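Local coordinates for protein acyl-coenzyme A oxidase (Caenorhabditis elegans, PDB 5K3H) that catalyses the FAD-dependent desaturation of acyl-CoA to (2E)-enoyl-CoA, passing electrons to oxygen, in the first step of peroxisomal beta-oxidation, at residues S307-I312 against S418-I423; Q341-P346 against A405-G410. One frame throughout, in Å; residues are numbered along the deposited sequence.

Interaction 1. Residues S307-I312 against S418-I423; sequences SYALNI and SYISEI
Ile312 and Ile423 reach toward each other tip to tip, their CD1 methyls 3.5 Å apart. Beside this pair Ile312 and Ile420 slide past one another in opposite directions: Ile312 CG2 lies 3.7 Å from Ile420 CD1, while Ile312 CD1 comes up to Ile420 CG1. Ile312 CG1 is anti to the carbonyl carbon (chi1 -65°), which sends CD1 out to Ile423 and leaves CG2, anti to the backbone N, to meet Ile420. The same CD1 also stands 3.5 Å from Ser418 O, a carbonyl oxygen that accepts a hydrogen bond from Ser627 OG. Replacing Ile312 by an alanine takes away CG2 and CD1, and the CD1 methyls of Ile420 and Ile423 would probably be left facing a gap beside Ser418 O.

One turn back along helix 300-319, Tyr308 offers its CB to Ile423 CD1 at 3.9 Å, and Ala309 CB faces the CG2 methyls of Ile420 and Ile423, 4.2 Å from that of Ile420. With only a methyl at Ala309 the backbones come close, Ala309 CA and Ile420 CA being 5.8 Å apart. No hydrogen bond crosses this buried, largely apolar seam, which joins two helices of the alpha-helical C-alpha1 region of the acyl-CoA oxidase fold.

Polar bonds position the residues behind the seam. Ser418 OG accepts a nearly straight hydrogen bond from Ile420 N (170°), closing an ST turn just where helix 420-428 starts, and is also bonded to Gly413 O; Tyr419 occupies the N-cap position. On the other helix Asn311 ND2 donates back to Ser307 O at 2.8 Å, from the opposite face of that carbonyl to Asn311 N, and bonds Leu615 O as well. Tyr308 OH is held by Glu624, and its ring meets Phe620 edge-to-face.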
loop_
_atom_site.group_PDB
_atom_site.type_symbol
_atom_site.label_atom_id
_atom_site.label_comp_id
_atom_site.label_asym_id
_atom_site.label_seq_id
_atom_site.Cartn_x
_atom_site.Cartn_y
_atom_site.Cartn_z
ATOM N N SER B 307 8.814 7.405 10.351
ATOM C CA SER B 307 8.653 8.603 11.164
ATOM C C SER B 307 8.163 9.797 10.328
ATOM O O SER B 307 7.358 10.600 10.819
ATOM C CB SER B 307 9.968 8.912 11.887
ATOM O OG SER B 307 9.809 9.982 12.816
ATOM N N TYR B 308 8.604 9.937 9.063
ATOM C CA TYR B 308 7.981 10.938 8.192
ATOM C C TYR B 308 6.475 10.795 8.224
ATOM O O TYR B 308 5.750 11.768 8.465
ATOM C CB TYR B 308 8.425 10.812 6.729
ATOM C CG TYR B 308 9.795 11.305 6.356
ATOM C CD1 TYR B 308 10.508 12.184 7.166
ATOM C CD2 TYR B 308 10.399 10.853 5.183
ATOM C CE1 TYR B 308 11.786 12.603 6.802
ATOM C CE2 TYR B 308 11.669 11.271 4.814
ATOM C CZ TYR B 308 12.357 12.136 5.629
ATOM O OH TYR B 308 13.625 12.540 5.248
ATOM N N ALA B 309 5.985 9.575 7.951
ATOM C CA ALA B 309 4.547 9.363 7.826
ATOM C C ALA B 309 3.824 9.612 9.144
ATOM O O ALA B 309 2.735 10.198 9.158
ATOM C CB ALA B 309 4.277 7.951 7.313
ATOM N N LEU B 310 4.434 9.226 10.269
ATOM C CA LEU B 310 3.747 9.391 11.546
ATOM C C LEU B 310 3.732 10.845 11.997
ATOM O O LEU B 310 2.734 11.311 12.564
ATOM C CB LEU B 310 4.395 8.494 12.600
ATOM C CG LEU B 310 4.169 6.998 12.341
ATOM C CD1 LEU B 310 5.188 6.185 13.130
ATOM C CD2 LEU B 310 2.763 6.614 12.707
ATOM N N ASN B 311 4.814 11.595 11.734
ATOM C CA ASN B 311 4.766 13.039 11.948
ATOM C C ASN B 311 3.568 13.643 11.210
ATOM O O ASN B 311 2.814 14.452 11.763
ATOM C CB ASN B 311 6.063 13.680 11.464
ATOM C CG ASN B 311 7.147 13.727 12.547
ATOM O OD1 ASN B 311 7.221 14.676 13.318
ATOM N ND2 ASN B 311 8.003 12.696 12.592
ATOM N N ILE B 312 3.382 13.259 9.953
ATOM C CA ILE B 312 2.298 13.829 9.159
ATOM C C ILE B 312 0.947 13.444 9.742
ATOM O O ILE B 312 0.101 14.307 10.018
ATOM C CB ILE B 312 2.427 13.388 7.689
ATOM C CG1 ILE B 312 3.714 13.966 7.086
ATOM C CG2 ILE B 312 1.150 13.745 6.905
ATOM C CD1 ILE B 312 4.238 13.186 5.898
ATOM N N SER B 418 -0.620 15.318 1.354
ATOM C CA SER B 418 -0.180 14.593 2.542
ATOM C C SER B 418 1.228 14.037 2.358
ATOM O O SER B 418 1.977 13.910 3.334
ATOM C CB SER B 418 -1.124 13.455 2.850
ATOM O OG SER B 418 -0.766 12.354 2.042
ATOM N N TYR B 419 1.566 13.646 1.130
ATOM C CA TYR B 419 2.845 13.122 0.652
ATOM C C TYR B 419 3.092 11.684 1.078
ATOM O O TYR B 419 4.107 11.116 0.663
ATOM C CB TYR B 419 4.045 13.982 1.084
ATOM C CG TYR B 419 5.226 13.859 0.143
ATOM C CD1 TYR B 419 5.090 14.141 -1.225
ATOM C CD2 TYR B 419 6.475 13.465 0.604
ATOM C CE1 TYR B 419 6.146 14.032 -2.096
ATOM C CE2 TYR B 419 7.551 13.357 -0.271
ATOM C CZ TYR B 419 7.364 13.640 -1.619
ATOM O OH TYR B 419 8.412 13.532 -2.501
ATOM N N ILE B 420 2.184 11.058 1.834
ATOM C CA ILE B 420 2.443 9.739 2.413
ATOM C C ILE B 420 2.454 8.646 1.353
ATOM O O ILE B 420 3.211 7.668 1.466
ATOM C CB ILE B 420 1.403 9.443 3.508
ATOM C CG1 ILE B 420 1.540 10.462 4.643
ATOM C CG2 ILE B 420 1.615 8.056 4.053
ATOM C CD1 ILE B 420 0.461 10.353 5.692
ATOM N N SER B 421 1.665 8.791 0.295
ATOM C CA SER B 421 1.671 7.760 -0.737
ATOM C C SER B 421 3.031 7.622 -1.403
ATOM O O SER B 421 3.426 6.509 -1.768
ATOM C CB SER B 421 0.594 8.059 -1.778
ATOM O OG SER B 421 0.899 9.231 -2.511
ATOM N N GLU B 422 3.762 8.727 -1.575
ATOM C CA GLU B 422 5.118 8.666 -2.114
ATOM C C GLU B 422 6.096 8.154 -1.061
ATOM O O GLU B 422 7.006 7.378 -1.378
ATOM C CB GLU B 422 5.539 10.050 -2.625
ATOM C CG GLU B 422 6.862 10.097 -3.415
ATOM C CD GLU B 422 6.805 9.414 -4.773
ATOM O OE1 GLU B 422 5.698 9.254 -5.337
ATOM O OE2 GLU B 422 7.879 9.007 -5.263
ATOM N N ILE B 423 5.914 8.562 0.201
ATOM C CA ILE B 423 6.725 8.009 1.284
ATOM C C ILE B 423 6.573 6.492 1.332
ATOM O O ILE B 423 7.564 5.762 1.449
ATOM C CB ILE B 423 6.339 8.664 2.631
ATOM C CG1 ILE B 423 6.680 10.159 2.648
ATOM C CG2 ILE B 423 7.001 7.966 3.807
ATOM C CD1 ILE B 423 5.925 10.947 3.724
#

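Interaction 2. Residues Q341-P346 against A405-G410; sequences QHRLFP and ARMACG
Arg343 lays one face of its guanidinium over the backbone where Met407 joins Ala408: Ala408 N lies 3.9 Å from the plane, over its centre, and Met407 C sits nearer the rim. The arginine and methionine side chains cross at about a right angle, and Arg343 NH2 comes 3.3 Å from Met407 CB and lies 4.0 Å from Met407 SD. Arg343 CG is wedged between its own backbone N and carbonyl carbon (chi1 84°), and the bend at chi3 (-49°) turns the chain over Ala408, whose CB meets Arg343 CD at 3.8 Å. Its aliphatic part thus packs on a methyl while its charged end rests on a peptide group.

Leu344 meets the same methyl with its CD2 branch, 3.7 Å from Ala408 CB, and this CD2 extends along to Ala405 CA at 4.3 Å. Ala408 CB is therefore shared by two consecutive residues of the other helix. Gln341, His342 and Arg343 belong to the FAD site shared between the subunits, so this contact carries cofactor-binding residues on helix 338-367 against the C-terminal end of helix 382-408, beyond which Gly410 leaves the helix with positive phi.

Met438 of the second subunit packs on Arg343, and His396 of that subunit on Met407. Within the chain, helix 300-319 lies against both Leu344 and Ala405.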
loop_
_atom_site.group_PDB
_atom_site.type_symbol
_atom_site.label_atom_id
_atom_site.label_comp_id
_atom_site.label_asym_id
_atom_site.label_seq_id
_atom_site.Cartn_x
_atom_site.Cartn_y
_atom_site.Cartn_z
ATOM N N GLN B 341 -5.524 6.350 17.934
ATOM C CA GLN B 341 -4.303 6.092 18.678
ATOM C C GLN B 341 -3.775 4.689 18.387
ATOM O O GLN B 341 -2.564 4.498 18.211
ATOM C CB GLN B 341 -4.579 6.274 20.171
ATOM C CG GLN B 341 -5.085 7.676 20.517
ATOM C CD GLN B 341 -5.304 7.886 22.009
ATOM O OE1 GLN B 341 -5.051 6.984 22.820
ATOM N NE2 GLN B 341 -5.746 9.082 22.384
ATOM N N HIS B 342 -4.681 3.704 18.298
ATOM C CA HIS B 342 -4.276 2.330 18.055
ATOM C C HIS B 342 -3.612 2.171 16.697
ATOM O O HIS B 342 -2.765 1.280 16.518
ATOM C CB HIS B 342 -5.492 1.405 18.185
ATOM C CG HIS B 342 -5.175 -0.058 18.051
ATOM N ND1 HIS B 342 -5.555 -0.809 16.956
ATOM C CD2 HIS B 342 -4.524 -0.911 18.879
ATOM C CE1 HIS B 342 -5.156 -2.061 17.118
ATOM N NE2 HIS B 342 -4.522 -2.149 18.273
ATOM N N ARG B 343 -3.979 2.996 15.723
ATOM C CA ARG B 343 -3.407 2.850 14.392
ATOM C C ARG B 343 -2.197 3.757 14.161
ATOM O O ARG B 343 -1.601 3.706 13.078
ATOM C CB ARG B 343 -4.491 3.110 13.331
ATOM C CG ARG B 343 -4.695 4.576 12.998
ATOM C CD ARG B 343 -6.008 4.814 12.286
ATOM N NE ARG B 343 -6.185 3.899 11.181
ATOM C CZ ARG B 343 -7.192 3.958 10.311
ATOM N NH1 ARG B 343 -8.119 4.909 10.429
ATOM N NH2 ARG B 343 -7.272 3.058 9.326
ATOM N N LEU B 344 -1.797 4.555 15.155
ATOM C CA LEU B 344 -0.629 5.419 15.057
ATOM C C LEU B 344 0.447 5.074 16.076
ATOM O O LEU B 344 1.609 4.882 15.693
ATOM C CB LEU B 344 -1.044 6.901 15.246
ATOM C CG LEU B 344 -1.917 7.670 14.231
ATOM C CD1 LEU B 344 -2.231 9.006 14.815
ATOM C CD2 LEU B 344 -1.253 7.837 12.844
ATOM N N PHE B 345 0.103 5.019 17.377
ATOM C CA PHE B 345 1.119 4.991 18.431
ATOM C C PHE B 345 1.949 3.709 18.409
ATOM O O PHE B 345 3.148 3.765 18.710
ATOM C CB PHE B 345 0.512 5.175 19.824
ATOM C CG PHE B 345 -0.206 6.488 20.026
ATOM C CD1 PHE B 345 -0.076 7.528 19.113
ATOM C CD2 PHE B 345 -1.092 6.646 21.098
ATOM C CE1 PHE B 345 -0.775 8.711 19.290
ATOM C CE2 PHE B 345 -1.782 7.809 21.278
ATOM C CZ PHE B 345 -1.629 8.849 20.376
ATOM N N PRO B 346 1.388 2.535 18.096
ATOM C CA PRO B 346 2.249 1.356 18.018
ATOM C C PRO B 346 3.326 1.469 16.956
ATOM O O PRO B 346 4.345 0.778 17.056
ATOM C CB PRO B 346 1.260 0.215 17.724
ATOM C CG PRO B 346 -0.047 0.677 18.276
ATOM C CD PRO B 346 -0.039 2.153 17.966
ATOM N N ALA B 405 -0.820 5.083 8.704
ATOM C CA ALA B 405 -0.704 6.540 8.794
ATOM C C ALA B 405 -1.468 7.235 7.663
ATOM O O ALA B 405 -2.129 8.258 7.884
ATOM C CB ALA B 405 0.770 6.948 8.774
ATOM N N ARG B 406 -1.383 6.709 6.435
ATOM C CA ARG B 406 -2.166 7.318 5.365
ATOM C C ARG B 406 -3.667 7.263 5.677
ATOM O O ARG B 406 -4.376 8.267 5.546
ATOM C CB ARG B 406 -1.875 6.647 4.021
ATOM C CG ARG B 406 -2.491 7.457 2.896
ATOM C CD ARG B 406 -2.536 6.714 1.608
ATOM N NE ARG B 406 -3.156 5.392 1.773
ATOM C CZ ARG B 406 -4.471 5.165 1.796
ATOM N NH1 ARG B 406 -5.324 6.171 1.657
ATOM N NH2 ARG B 406 -4.933 3.929 1.955
ATOM N N MET B 407 -4.166 6.079 6.067
ATOM C CA MET B 407 -5.580 5.905 6.414
ATOM C C MET B 407 -5.995 6.778 7.600
ATOM O O MET B 407 -7.095 7.342 7.609
ATOM C CB MET B 407 -5.837 4.428 6.705
ATOM C CG MET B 407 -5.875 3.560 5.457
ATOM S SD MET B 407 -5.820 1.787 5.786
ATOM C CE MET B 407 -5.159 1.203 4.220
ATOM N N ALA B 408 -5.112 6.951 8.588
ATOM C CA ALA B 408 -5.438 7.815 9.716
ATOM C C ALA B 408 -5.715 9.258 9.297
ATOM O O ALA B 408 -6.260 10.034 10.098
ATOM C CB ALA B 408 -4.307 7.784 10.741
ATOM N N CYS B 409 -5.312 9.648 8.088
ATOM C CA CYS B 409 -5.534 10.991 7.563
ATOM C C CYS B 409 -6.868 11.163 6.834
ATOM O O CYS B 409 -7.196 12.291 6.453
ATOM C CB CYS B 409 -4.380 11.376 6.631
ATOM S SG CYS B 409 -2.819 11.678 7.504
ATOM N N GLY B 410 -7.661 10.094 6.667
ATOM C CA GLY B 410 -8.962 10.227 6.042
ATOM C C GLY B 410 -8.868 10.616 4.575
ATOM O O GLY B 410 -7.870 10.363 3.898
#

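How the interactions relate
The two interactions lie in one helical region, the C-alpha1 part of the oxidase, with centres 11 Å apart. In chain order come helices 300-319, 338-367, 382-408 and 420-428; interaction 1 joins the outer two and interaction 2 the inner two, so the second is nested inside the loop closed by the first. They touch directly: Ala309 O meets Ala405 CB at 3.8 Å, Leu310 CD2 packs on Leu344 O, and Ile420 sets CG2 on Arg406 CB and CD1 near Cys409 SG. The four helices therefore form one continuous packed unit, with interaction 1 the more central to the chain and interaction 2 bearing FAD-site residues beside the second subunit.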